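Local structure of glutamine amido transferase (Methylobacillus flagellatus, 3M3P) at residues W117-P122 / A150-R155; L94-M99 / Q142-P147; H108-W113 / L154-C159. The protein belongs to the glutamine amidotransferase family and carries the mixed alpha/beta fold, built round one large sheet, expected of that group. One frame throughout, in Å; residues are numbered along the deposited sequence.

Interaction 1: W117-P122 / A150-R155; sequences WPQHVP and AVHILR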
ATOM      1  N   TRP A 117      14.605   7.511   1.889  1.00  5.65           N
ATOM      2  CA  TRP A 117      15.351   8.078   0.744  1.00  7.05           C
ATOM      3  C   TRP A 117      15.025   7.308  -0.492  1.00  6.32           C
ATOM      4  O   TRP A 117      15.205   6.086  -0.530  1.00  6.67           O
ATOM      5  CB  TRP A 117      16.872   8.050   1.035  1.00  7.79           C
ATOM      6  CG  TRP A 117      17.200   8.879   2.215  1.00  9.64           C
ATOM      7  CD1 TRP A 117      17.456  10.216   2.220  1.00 11.96           C
ATOM      8  CD2 TRP A 117      17.200   8.459   3.556  1.00  8.31           C
ATOM      9  NE1 TRP A 117      17.646  10.654   3.519  1.00 13.66           N
ATOM     10  CE2 TRP A 117      17.521   9.591   4.353  1.00  9.96           C
ATOM     11  CE3 TRP A 117      16.999   7.247   4.165  1.00 11.28           C
ATOM     12  CZ2 TRP A 117      17.620   9.509   5.763  1.00 11.40           C
ATOM     13  CZ3 TRP A 117      17.091   7.167   5.589  1.00 10.55           C
ATOM     14  CH2 TRP A 117      17.386   8.302   6.332  1.00 10.52           C
ATOM     15  N   PRO A 118      14.584   8.010  -1.557  1.00  6.23           N
ATOM     16  CA  PRO A 118      14.441   7.347  -2.839  1.00  5.71           C
ATOM     17  C   PRO A 118      15.780   6.748  -3.269  1.00  6.62           C
ATOM     18  O   PRO A 118      16.818   7.364  -3.065  1.00  7.07           O
ATOM     19  CB  PRO A 118      13.981   8.488  -3.777  1.00  6.93           C
ATOM     20  CG  PRO A 118      13.258   9.449  -2.875  1.00  6.38           C
ATOM     21  CD  PRO A 118      14.028   9.380  -1.585  1.00  7.10           C
ATOM     22  N   GLN A 119      15.738   5.625  -3.974  1.00  5.89           N
ATOM     23  CA  GLN A 119      16.887   5.160  -4.707  1.00  5.21           C
ATOM     24  C   GLN A 119      17.128   6.077  -5.881  1.00  5.82           C
ATOM     25  O   GLN A 119      16.171   6.678  -6.400  1.00  6.67           O
ATOM     26  CB  GLN A 119      16.659   3.725  -5.191  1.00  6.18           C
ATOM     27  CG  GLN A 119      16.659   2.660  -4.073  1.00  7.12           C
ATOM     28  CD  GLN A 119      17.944   2.486  -3.376  1.00 10.80           C
ATOM     29  OE1 GLN A 119      17.964   2.708  -2.200  1.00 13.14           O
ATOM     30  NE2 GLN A 119      19.007   1.981  -4.041  1.00  8.90           N
ATOM     31  N   HIS A 120      18.389   6.233  -6.248  1.00  5.91           N
ATOM     32  CA  HIS A 120      18.758   7.171  -7.327  1.00  7.18           C
ATOM     33  C   HIS A 120      18.597   6.524  -8.681  1.00  6.80           C
ATOM     34  O   HIS A 120      19.601   6.234  -9.355  1.00  7.63           O
ATOM     35  CB  HIS A 120      20.154   7.672  -7.052  1.00  7.28           C
ATOM     36  CG  HIS A 120      20.240   8.524  -5.838  1.00  7.84           C
ATOM     37  ND1 HIS A 120      21.383   9.204  -5.483  1.00 10.12           N
ATOM     38  CD2 HIS A 120      19.315   8.823  -4.899  1.00  8.97           C
ATOM     39  CE1 HIS A 120      21.149   9.876  -4.369  1.00 10.62           C
ATOM     40  NE2 HIS A 120      19.897   9.688  -4.009  1.00 10.16           N
ATOM     41  N   VAL A 121      17.331   6.309  -9.032  1.00  5.39           N
ATOM     42  CA  VAL A 121      16.898   5.702 -10.271  1.00  5.80           C
ATOM     43  C   VAL A 121      15.776   6.562 -10.872  1.00  6.91           C
ATOM     44  O   VAL A 121      15.038   7.209 -10.151  1.00  6.50           O
ATOM     45  CB  VAL A 121      16.489   4.217 -10.082  1.00  5.75           C
ATOM     46  CG1 VAL A 121      17.736   3.390  -9.649  1.00  8.36           C
ATOM     47  CG2 VAL A 121      15.314   4.022  -9.129  1.00  6.35           C
ATOM     48  N   PRO A 122      15.680   6.568 -12.196  1.00  8.83           N
ATOM     49  CA  PRO A 122      14.706   7.437 -12.812  1.00  8.31           C
ATOM     50  C   PRO A 122      13.282   7.040 -12.436  1.00  7.77           C
ATOM     51  O   PRO A 122      12.402   7.900 -12.323  1.00  8.10           O
ATOM     52  CB  PRO A 122      14.974   7.286 -14.315  1.00  9.39           C
ATOM     53  CG  PRO A 122      15.799   6.065 -14.514  1.00 11.26           C
ATOM     54  CD  PRO A 122      16.566   5.911 -13.185  1.00  9.19           C
ATOM     55  N   ALA A 150      11.185  -6.337 -10.765  1.00  7.49           N
ATOM     56  CA  ALA A 150      10.792  -5.029 -10.209  1.00  6.77           C
ATOM     57  C   ALA A 150      12.016  -4.167  -9.943  1.00  7.24           C
ATOM     58  O   ALA A 150      13.113  -4.665  -9.707  1.00  7.27           O
ATOM     59  CB  ALA A 150       9.930  -5.201  -8.896  1.00  7.97           C
ATOM     60  N   VAL A 151      11.792  -2.875  -9.919  1.00  6.16           N
ATOM     61  CA  VAL A 151      12.807  -1.841  -9.638  1.00  5.69           C
ATOM     62  C   VAL A 151      12.582  -1.279  -8.263  1.00  5.23           C
ATOM     63  O   VAL A 151      11.527  -0.705  -7.960  1.00  6.18           O
ATOM     64  CB  VAL A 151      12.789  -0.687 -10.728  1.00  6.00           C
ATOM     65  CG1 VAL A 151      13.773   0.409 -10.332  1.00  7.71           C
ATOM     66  CG2 VAL A 151      13.158  -1.296 -12.098  1.00  8.28           C
ATOM     67  N   HIS A 152      13.548  -1.446  -7.379  1.00  5.38           N
ATOM     68  CA  HIS A 152      13.583  -0.867  -6.041  1.00  4.77           C
ATOM     69  C   HIS A 152      13.716   0.662  -6.104  1.00  5.53           C
ATOM     70  O   HIS A 152      14.619   1.186  -6.725  1.00  6.02           O
ATOM     71  CB  HIS A 152      14.788  -1.480  -5.345  1.00  5.44           C
ATOM     72  CG  HIS A 152      15.020  -0.969  -3.968  1.00  6.39           C
ATOM     73  ND1 HIS A 152      16.288  -0.780  -3.476  1.00  7.89           N
ATOM     74  CD2 HIS A 152      14.169  -0.695  -2.963  1.00  4.61           C
ATOM     75  CE1 HIS A 152      16.204  -0.397  -2.202  1.00  7.21           C
ATOM     76  NE2 HIS A 152      14.933  -0.357  -1.856  1.00  6.56           N
ATOM     77  N   ILE A 153      12.786   1.362  -5.430  1.00  4.52           N
ATOM     78  CA  ILE A 153      12.772   2.821  -5.523  1.00  5.26           C
ATOM     79  C   ILE A 153      12.833   3.606  -4.209  1.00  5.22           C
ATOM     80  O   ILE A 153      12.913   4.827  -4.253  1.00  5.85           O
ATOM     81  CB  ILE A 153      11.552   3.297  -6.315  1.00  6.42           C
ATOM     82  CG1 ILE A 153      10.218   2.967  -5.655  1.00  5.53           C
ATOM     83  CG2 ILE A 153      11.520   2.821  -7.834  1.00  6.75           C
ATOM     84  CD1 ILE A 153       9.016   3.749  -6.250  1.00  8.13           C
ATOM     85  N   LEU A 154      12.806   2.951  -3.053  1.00  5.02           N
ATOM     86  CA  LEU A 154      12.706   3.654  -1.762  1.00  5.56           C
ATOM     87  C   LEU A 154      13.194   2.774  -0.653  1.00  4.85           C
ATOM     88  O   LEU A 154      12.913   1.574  -0.634  1.00  6.31           O
ATOM     89  CB  LEU A 154      11.276   4.110  -1.550  1.00  6.06           C
ATOM     90  CG  LEU A 154      10.905   4.945  -0.382  1.00  5.59           C
ATOM     91  CD1 LEU A 154      11.587   6.333  -0.430  1.00  7.50           C
ATOM     92  CD2 LEU A 154       9.322   5.112  -0.319  1.00  7.88           C
ATOM     93  N   ARG A 155      13.968   3.366   0.275  1.00  5.20           N
ATOM     94  CA  ARG A 155      14.537   2.689   1.439  1.00  6.16           C
ATOM     95  C   ARG A 155      14.470   3.521   2.705  1.00  5.96           C
ATOM     96  O   ARG A 155      14.499   4.729   2.664  1.00  6.87           O
ATOM     97  CB  ARG A 155      16.020   2.314   1.188  1.00  6.82           C
ATOM     98  CG  ARG A 155      16.941   3.489   0.870  1.00  9.39           C
ATOM     99  CD  ARG A 155      18.370   3.077   0.880  1.00  7.90           C
ATOM    100  NE  ARG A 155      18.803   3.234   2.239  1.00 14.10           N
ATOM    101  CZ  ARG A 155      19.208   4.371   2.782  1.00 15.25           C
ATOM    102  NH1 ARG A 155      19.468   4.428   4.109  1.00 15.70           N
ATOM    103  NH2 ARG A 155      19.286   5.449   2.045  1.00 19.89           N
TER
HETATM  104  O   HOH W   1      18.855   6.274  -0.967  1.00 16.73           O
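Gln119 lies over one face of the His152 imidazole, its CG 3.8 Å from the ring centroid in a CH-pi contact, and its amide is turned only 18° from the ring plane. In a second pair of flat groups, the Arg155 guanidinium and the Trp117 indole are within 7° of parallel, with NH2 3.6 Å from Trp117 CE3 in an oblique approach. Trp117 and Arg155 belong to the antiparallel pairing of strands 113-118 and 150-156, neighbours in the large mixed sheet. They form a hydrogen-bonded pair: Trp117 N is 2.9 Å from Arg155 O, and Arg155 N 3.1 Å from Trp117 O. On the other face Pro118 and Leu154, a non-hydrogen-bonded pair, lie side by side and pack on helix 122-128 and strand 161-166 respectively. Just beyond the end of strand 113-118, Gln119 N still reaches Ile153 O at 2.9 Å, from well above the carbonyl plane, and Gln119 OE1 touches Arg155 CD at 3.1 Å. His152 NE2 is held by Ala160 O and weakly by Leu154 O. Arg155 bends at chi3 (-88°), swinging its guanidinium back toward the indole; at the guanidinium edge a water accepts from NH2 at 3.2 Å and donates to Pro118 O at 3.1 Å.

Interaction 2: L94-M99 / Q142-P147; sequences LLAKAM and QTFSIP
Phe144, at the end of strand 142-144, meets the helix through its CB, which lies 3.7 Å from Ala96 CB. Its CG sits between the backbone N and the carbonyl carbon (chi1 48°), a torsion that carries the ring on past the alanine methyl, which approaches it obliquely. The ring makes an edge-to-face contact with Tyr164 of strand 161-166, which also touches Ala96 and Pro147, while the Phe144 carbonyl accepts a bond from Asn161 ND2. Next, Ser145 offers backbone instead of side chain: its O is 3.8 Å from Ala96 CB. The hydroxyl is engaged elsewhere, by the backbone N of Glu102, which follows helix 90-98 in the chain. Ile146 turns away from the helix, and Pro147 then comes back to it. The pyrrolidine ring rests on the last turn, with CG 3.9 Å from Ala96 CA and CB 4.0 Å from Met99 CB. Met99, modelled as selenomethionine, has just left the helical conformation; a bend at chi2 turns its selenium away from the proline, and one at chi3 turns the terminal methyl. No hydrogen bond joins the two segments; they meet by apolar contact, with the Ala96 methyl touching Phe144 CB, Ser145 O and Pro147 CG. The helix concerned, 90-98, directly follows strand 85-88 through a tight turn whose sequence, with Cys89 at its centre, is consistent with the nucleophile elbow of glutamine amidotransferases; the Phe144 side chain lies near that turn without touching it.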
ATOM      1  N   LEU A  94       1.862  -8.647  -0.557  1.00  6.03           N
ATOM      2  CA  LEU A  94       1.151  -9.651  -1.338  1.00  6.27           C
ATOM      3  C   LEU A  94       1.424  -9.541  -2.831  1.00  6.09           C
ATOM      4  O   LEU A  94       1.568 -10.555  -3.503  1.00  6.59           O
ATOM      5  CB  LEU A  94      -0.357  -9.593  -1.047  1.00  6.82           C
ATOM      6  CG  LEU A  94      -0.732 -10.010   0.370  1.00  6.85           C
ATOM      7  CD1 LEU A  94      -2.241  -9.738   0.519  1.00 10.92           C
ATOM      8  CD2 LEU A  94      -0.327 -11.426   0.690  1.00 10.76           C
ATOM      9  N   LEU A  95       1.492  -8.330  -3.343  1.00  6.06           N
ATOM     10  CA  LEU A  95       1.980  -8.136  -4.716  1.00  6.20           C
ATOM     11  C   LEU A  95       3.356  -8.782  -4.909  1.00  6.53           C
ATOM     12  O   LEU A  95       3.588  -9.509  -5.869  1.00  7.14           O
ATOM     13  CB  LEU A  95       1.933  -6.633  -5.111  1.00  6.76           C
ATOM     14  CG  LEU A  95       2.534  -6.234  -6.450  1.00  6.49           C
ATOM     15  CD1 LEU A  95       1.875  -6.975  -7.597  1.00  6.93           C
ATOM     16  CD2 LEU A  95       2.484  -4.732  -6.608  1.00  8.22           C
ATOM     17  N   ALA A  96       4.277  -8.535  -3.986  1.00  6.86           N
ATOM     18  CA  ALA A  96       5.600  -9.096  -4.094  1.00  6.01           C
ATOM     19  C   ALA A  96       5.570 -10.606  -4.022  1.00  7.05           C
ATOM     20  O   ALA A  96       6.207 -11.289  -4.840  1.00  7.28           O
ATOM     21  CB  ALA A  96       6.483  -8.519  -2.961  1.00  7.76           C
ATOM     22  N   LYS A  97       4.824 -11.174  -3.060  1.00  7.14           N
ATOM     23  CA  LYS A  97       4.747 -12.638  -2.907  1.00  6.55           C
ATOM     24  C   LYS A  97       4.130 -13.297  -4.131  1.00  7.65           C
ATOM     25  O   LYS A  97       4.636 -14.321  -4.584  1.00  8.33           O
ATOM     26  CB  LYS A  97       3.973 -13.002  -1.636  1.00  9.00           C
ATOM     27  CG  LYS A  97       4.030 -14.486  -1.346  1.00 12.43           C
ATOM     28  CD  LYS A  97       3.890 -14.873   0.149  1.00 18.36           C
ATOM     29  CE  LYS A  97       4.262 -16.375   0.323  1.00 19.99           C
ATOM     30  NZ  LYS A  97       3.920 -16.867   1.683  1.00 22.61           N
ATOM     31  N   ALA A  98       3.044 -12.718  -4.653  1.00  6.95           N
ATOM     32  CA  ALA A  98       2.391 -13.259  -5.848  1.00  7.84           C
ATOM     33  C   ALA A  98       3.395 -13.383  -7.005  1.00  7.79           C
ATOM     34  O   ALA A  98       3.330 -14.336  -7.764  1.00  7.27           O
ATOM     35  CB  ALA A  98       1.241 -12.379  -6.281  1.00  6.72           C
HETATM   36  N   MSE A  99       4.305 -12.409  -7.104  1.00  8.05           N
HETATM   37  CA  MSE A  99       5.296 -12.373  -8.170  1.00  9.54           C
HETATM   38  C   MSE A  99       6.591 -13.065  -7.866  1.00 12.24           C
HETATM   39  O   MSE A  99       7.552 -12.967  -8.672  1.00 15.48           O
HETATM   40  CB  MSE A  99       5.502 -10.930  -8.614  1.00 10.40           C
HETATM   41  CG  MSE A  99       4.222 -10.307  -9.068  1.00 10.30           C
HETATM   42 SE   MSE A  99       3.200 -11.267 -10.448  1.00 17.05          SE
HETATM   43  CE  MSE A  99       4.606 -11.379 -11.729  1.00 15.96           C
ATOM     44  N   GLN A 142       7.139  -7.037   9.301  1.00  6.06           N
ATOM     45  CA  GLN A 142       7.748  -7.881   8.254  1.00  6.33           C
ATOM     46  C   GLN A 142       8.140  -7.030   7.062  1.00  6.40           C
ATOM     47  O   GLN A 142       7.780  -5.858   6.949  1.00  6.92           O
ATOM     48  CB  GLN A 142       6.803  -9.042   7.868  1.00  6.22           C
ATOM     49  CG  GLN A 142       6.401  -9.875   9.048  1.00  7.67           C
ATOM     50  CD  GLN A 142       5.796 -11.196   8.643  1.00  6.67           C
ATOM     51  OE1 GLN A 142       4.857 -11.203   7.828  1.00  9.17           O
ATOM     52  NE2 GLN A 142       6.287 -12.323   9.185  1.00  8.16           N
ATOM     53  N   THR A 143       8.812  -7.666   6.113  1.00  6.17           N
ATOM     54  CA  THR A 143       9.335  -6.998   4.941  1.00  5.90           C
ATOM     55  C   THR A 143       9.253  -7.898   3.728  1.00  6.07           C
ATOM     56  O   THR A 143       9.434  -9.125   3.864  1.00  6.42           O
ATOM     57  CB  THR A 143      10.832  -6.525   5.163  1.00  6.73           C
ATOM     58  OG1 THR A 143      11.342  -5.914   3.976  1.00  6.78           O
ATOM     59  CG2 THR A 143      11.737  -7.645   5.606  1.00  7.02           C
ATOM     60  N   PHE A 144       8.970  -7.316   2.539  1.00  5.16           N
ATOM     61  CA  PHE A 144       9.060  -8.050   1.275  1.00  5.73           C
ATOM     62  C   PHE A 144      10.452  -7.983   0.692  1.00  6.46           C
ATOM     63  O   PHE A 144      11.131  -6.946   0.826  1.00  6.22           O
ATOM     64  CB  PHE A 144       8.033  -7.584   0.239  1.00  5.69           C
ATOM     65  CG  PHE A 144       7.932  -6.088   0.034  1.00  6.07           C
ATOM     66  CD1 PHE A 144       8.922  -5.380  -0.633  1.00  7.21           C
ATOM     67  CD2 PHE A 144       6.835  -5.361   0.516  1.00  6.38           C
ATOM     68  CE1 PHE A 144       8.810  -3.981  -0.788  1.00  6.89           C
ATOM     69  CE2 PHE A 144       6.738  -3.980   0.324  1.00  6.21           C
ATOM     70  CZ  PHE A 144       7.720  -3.297  -0.333  1.00  6.69           C
ATOM     71  N   SER A 145      10.869  -9.066   0.025  1.00  6.61           N
ATOM     72  CA  SER A 145      11.958  -8.952  -0.948  1.00  6.30           C
ATOM     73  C   SER A 145      11.451  -8.254  -2.196  1.00  7.26           C
ATOM     74  O   SER A 145      10.255  -8.211  -2.480  1.00  6.75           O
ATOM     75  CB  SER A 145      12.509 -10.311  -1.313  1.00  6.61           C
ATOM     76  OG  SER A 145      11.594 -11.115  -1.948  1.00  8.07           O
ATOM     77  N   ILE A 146      12.388  -7.674  -2.948  1.00  6.49           N
ATOM     78  CA  ILE A 146      12.040  -7.039  -4.204  1.00  6.92           C
ATOM     79  C   ILE A 146      11.654  -8.163  -5.205  1.00  6.66           C
ATOM     80  O   ILE A 146      12.454  -9.056  -5.471  1.00  7.30           O
ATOM     81  CB  ILE A 146      13.209  -6.199  -4.771  1.00  6.74           C
ATOM     82  CG1 ILE A 146      13.666  -5.121  -3.757  1.00  7.64           C
ATOM     83  CG2 ILE A 146      12.830  -5.490  -6.089  1.00  8.51           C
ATOM     84  CD1 ILE A 146      12.569  -4.148  -3.348  1.00  9.22           C
ATOM     85  N   PRO A 147      10.426  -8.151  -5.765  1.00  7.05           N
ATOM     86  CA  PRO A 147      10.061  -9.258  -6.621  1.00  7.57           C
ATOM     87  C   PRO A 147      10.860  -9.235  -7.928  1.00  8.11           C
ATOM     88  O   PRO A 147      11.337  -8.182  -8.374  1.00  7.05           O
ATOM     89  CB  PRO A 147       8.595  -9.026  -6.914  1.00  8.69           C
ATOM     90  CG  PRO A 147       8.293  -7.656  -6.469  1.00  8.28           C
ATOM     91  CD  PRO A 147       9.307  -7.188  -5.553  1.00  6.94           C
TER

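Interaction 3: H108-W113 / L154-C159; sequences HAEIGW and LRSEHC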
ATOM      1  N   HIS A 108      14.056  -5.316  13.087  1.00  7.98           N
ATOM      2  CA  HIS A 108      13.446  -4.274  13.903  1.00  8.48           C
ATOM      3  C   HIS A 108      12.168  -3.800  13.220  1.00  7.85           C
ATOM      4  O   HIS A 108      12.135  -3.617  11.995  1.00  9.48           O
ATOM      5  CB  HIS A 108      14.383  -3.091  14.052  1.00  9.08           C
ATOM      6  CG  HIS A 108      15.720  -3.451  14.623  1.00 11.08           C
ATOM      7  ND1 HIS A 108      15.891  -3.907  15.913  1.00 13.07           N
ATOM      8  CD2 HIS A 108      16.925  -3.507  14.024  1.00 14.64           C
ATOM      9  CE1 HIS A 108      17.176  -4.207  16.083  1.00 13.57           C
ATOM     10  NE2 HIS A 108      17.822  -3.909  14.974  1.00 15.52           N
ATOM     11  N   ALA A 109      11.122  -3.639  14.002  1.00  8.04           N
ATOM     12  CA  ALA A 109       9.858  -3.137  13.477  1.00  6.98           C
ATOM     13  C   ALA A 109       9.973  -1.637  13.097  1.00  7.19           C
ATOM     14  O   ALA A 109      10.917  -0.956  13.490  1.00  6.77           O
ATOM     15  CB  ALA A 109       8.749  -3.338  14.491  1.00  7.56           C
ATOM     16  N   GLU A 110       8.989  -1.138  12.352  1.00  5.64           N
ATOM     17  CA  GLU A 110       8.818   0.296  12.181  1.00  5.13           C
ATOM     18  C   GLU A 110       7.421   0.658  12.544  1.00  5.55           C
ATOM     19  O   GLU A 110       6.487   0.199  11.895  1.00  5.59           O
ATOM     20  CB  GLU A 110       9.126   0.789  10.744  1.00  5.63           C
ATOM     21  CG  GLU A 110      10.563   0.547  10.291  1.00  7.70           C
ATOM     22  CD  GLU A 110      10.837   0.997   8.862  1.00  7.11           C
ATOM     23  OE1 GLU A 110       9.985   0.694   7.987  1.00  7.19           O
ATOM     24  OE2 GLU A 110      11.843   1.733   8.673  1.00  8.46           O
ATOM     25  N   ILE A 111       7.268   1.506  13.560  1.00  5.61           N
ATOM     26  CA  ILE A 111       5.947   2.014  13.964  1.00  4.83           C
ATOM     27  C   ILE A 111       6.078   3.494  14.198  1.00  5.68           C
ATOM     28  O   ILE A 111       6.729   3.929  15.158  1.00  5.85           O
ATOM     29  CB  ILE A 111       5.340   1.278  15.171  1.00  4.98           C
ATOM     30  CG1 ILE A 111       5.305  -0.240  14.969  1.00  6.13           C
ATOM     31  CG2 ILE A 111       3.949   1.891  15.463  1.00  5.65           C
ATOM     32  CD1 ILE A 111       4.813  -1.103  16.166  1.00  6.84           C
ATOM     33  N   GLY A 112       5.447   4.266  13.342  1.00  6.61           N
ATOM     34  CA  GLY A 112       5.477   5.727  13.425  1.00  6.12           C
ATOM     35  C   GLY A 112       6.059   6.346  12.191  1.00  5.99           C
ATOM     36  O   GLY A 112       5.952   5.793  11.105  1.00  6.64           O
ATOM     37  N   TRP A 113       6.606   7.528  12.330  1.00  6.34           N
ATOM     38  CA  TRP A 113       7.137   8.337  11.210  1.00  6.11           C
ATOM     39  C   TRP A 113       8.586   8.040  11.020  1.00  7.17           C
ATOM     40  O   TRP A 113       9.346   8.159  11.989  1.00  9.12           O
ATOM     41  CB  TRP A 113       6.923   9.830  11.522  1.00  5.61           C
ATOM     42  CG  TRP A 113       5.491  10.168  11.725  1.00  6.91           C
ATOM     43  CD1 TRP A 113       4.871  10.420  12.905  1.00  7.28           C
ATOM     44  CD2 TRP A 113       4.505  10.300  10.712  1.00  6.07           C
ATOM     45  NE1 TRP A 113       3.522  10.716  12.694  1.00  7.56           N
ATOM     46  CE2 TRP A 113       3.261  10.615  11.351  1.00  7.58           C
ATOM     47  CE3 TRP A 113       4.533  10.196   9.312  1.00  7.38           C
ATOM     48  CZ2 TRP A 113       2.077  10.860  10.609  1.00  9.01           C
ATOM     49  CZ3 TRP A 113       3.383  10.391   8.590  1.00  8.30           C
ATOM     50  CH2 TRP A 113       2.148  10.704   9.243  1.00  8.24           C
ATOM     51  N   LEU A 154      12.806   2.951  -3.053  1.00  5.02           N
ATOM     52  CA  LEU A 154      12.706   3.654  -1.762  1.00  5.56           C
ATOM     53  C   LEU A 154      13.194   2.774  -0.653  1.00  4.85           C
ATOM     54  O   LEU A 154      12.913   1.574  -0.634  1.00  6.31           O
ATOM     55  CB  LEU A 154      11.276   4.110  -1.550  1.00  6.06           C
ATOM     56  CG  LEU A 154      10.905   4.945  -0.382  1.00  5.59           C
ATOM     57  CD1 LEU A 154      11.587   6.333  -0.430  1.00  7.50           C
ATOM     58  CD2 LEU A 154       9.322   5.112  -0.319  1.00  7.88           C
ATOM     59  N   ARG A 155      13.968   3.366   0.275  1.00  5.20           N
ATOM     60  CA  ARG A 155      14.537   2.689   1.439  1.00  6.16           C
ATOM     61  C   ARG A 155      14.470   3.521   2.705  1.00  5.96           C
ATOM     62  O   ARG A 155      14.499   4.729   2.664  1.00  6.87           O
ATOM     63  CB  ARG A 155      16.020   2.314   1.188  1.00  6.82           C
ATOM     64  CG  ARG A 155      16.941   3.489   0.870  1.00  9.39           C
ATOM     65  CD  ARG A 155      18.370   3.077   0.880  1.00  7.90           C
ATOM     66  NE  ARG A 155      18.803   3.234   2.239  1.00 14.10           N
ATOM     67  CZ  ARG A 155      19.208   4.371   2.782  1.00 15.25           C
ATOM     68  NH1 ARG A 155      19.468   4.428   4.109  1.00 15.70           N
ATOM     69  NH2 ARG A 155      19.286   5.449   2.045  1.00 19.89           N
ATOM     70  N   SER A 156      14.450   2.836   3.846  1.00  6.26           N
ATOM     71  CA  SER A 156      14.689   3.464   5.168  1.00  7.28           C
ATOM     72  C   SER A 156      15.828   2.739   5.848  1.00  7.42           C
ATOM     73  O   SER A 156      16.227   1.666   5.447  1.00  8.28           O
ATOM     74  CB  SER A 156      13.415   3.421   6.031  1.00  6.40           C
ATOM     75  OG  SER A 156      13.234   2.072   6.441  1.00  7.17           O
ATOM     76  N   GLU A 157      16.314   3.286   6.975  1.00  9.30           N
ATOM     77  CA  GLU A 157      17.416   2.658   7.679  1.00 10.36           C
ATOM     78  C   GLU A 157      17.103   1.245   8.108  1.00  9.48           C
ATOM     79  O   GLU A 157      17.905   0.334   7.889  1.00 10.35           O
ATOM     80  CB  GLU A 157      17.795   3.470   8.936  1.00 11.72           C
ATOM     81  CG  GLU A 157      18.884   2.805   9.741  1.00 13.22           C
ATOM     82  CD  GLU A 157      19.379   3.621  10.919  1.00 16.14           C
ATOM     83  OE1 GLU A 157      18.805   4.694  11.208  1.00 16.82           O
ATOM     84  OE2 GLU A 157      20.373   3.096  11.497  1.00 22.11           O
ATOM     85  N   HIS A 158      15.926   1.014   8.668  1.00  8.65           N
ATOM     86  CA  HIS A 158      15.580  -0.287   9.219  1.00  7.85           C
ATOM     87  C   HIS A 158      14.740  -1.183   8.309  1.00  8.97           C
ATOM     88  O   HIS A 158      14.371  -2.289   8.683  1.00  9.28           O
ATOM     89  CB  HIS A 158      14.843  -0.065  10.552  1.00  9.69           C
ATOM     90  CG  HIS A 158      15.688   0.587  11.575  1.00 12.56           C
ATOM     91  ND1 HIS A 158      16.730  -0.075  12.153  1.00 15.77           N
ATOM     92  CD2 HIS A 158      15.685   1.847  12.059  1.00 13.80           C
ATOM     93  CE1 HIS A 158      17.343   0.755  12.981  1.00 14.68           C
ATOM     94  NE2 HIS A 158      16.720   1.919  12.951  1.00 13.23           N
ATOM     95  N   CYS A 159      14.446  -0.697   7.111  1.00  7.00           N
ATOM     96  CA  CYS A 159      13.728  -1.480   6.112  1.00  7.27           C
ATOM     97  C   CYS A 159      14.147  -0.978   4.750  1.00  6.16           C
ATOM     98  O   CYS A 159      13.639   0.012   4.244  1.00  6.11           O
ATOM     99  CB  CYS A 159      12.209  -1.394   6.321  1.00  7.35           C
ATOM    100  SG  CYS A 159      11.303  -2.338   5.065  1.00  8.79           S
TER
HETATM  101  O   HOH W   2      15.285  -4.061  10.622  1.00 11.05           O
HETATM  102  O   HOH W   3      11.590  -2.698   9.521  1.00 14.26           O
HETATM  103  O   HOH W   4      14.047   3.025   9.681  1.00  9.49           O
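The turn between antiparallel strands 150-156 and 161-166 is gripped here by an acidic side chain from strand 103-111. Glu110 reaches out with an extended chain (chi2 178°) and sets OE2 2.7 Å from Ser156 OG. That hydroxyl is also 3.0 Å from Cys159 O, and its single proton can serve either acceptor; Gln162 NE2, on strand 161-166, also bonds the hydroxyl. The other carboxylate oxygen, OE1, passes 3.5 Å from Cys159 CB and takes bonds from His140 NE2 and Gln162 NE2. Glu138 of strand 134-140 brings a second carboxylate close to OE1, which may shift the ionisation of either group. A water extends the grip, donating to Glu110 OE2 at 2.7 Å and accepting from His158 N at 2.9 Å. At the partly exposed end, the His108 and His158 rings meet obliquely, planes 81° apart, with His108 CD2 3.9 Å from His158 ND1. Glu157 CG lies over the centre of one face of the His158 ring. Two further waters share His158 O and tie it to His108, one through His108 N and the other through His108 O. Although strands 113-118 and 134-140 separate strands 103-111 and 150-156 in the sheet order, the Glu110 side chain meets the turn that follows strand 150-156, with His140 of strand 134-140 bonding Glu110 and touching Cys159.

In the fold
Of the contacting elements, helix 90-98 comes first from the N terminus, and interaction 2 closes a long loop from it to strand 142-144 and the residues just after it. Interaction 3 opens next, at strand 103-111, and ends on 154-159; interaction 1 starts later, at 117-122, and returns to 150-155, so the two finish on one stretch and share Leu154 and Arg155. Interaction 2 crosses both, because 142-147 falls between their opening and closing segments. Together they bind the helix to the edge strand 142-144, strand 113-118 to strand 150-156, and the turn after that strand to strand 103-111. Ile146 touches His152, Thr143 touches Cys159, and Trp117 lies against Glu157, so the segments of the three contacts also touch one another.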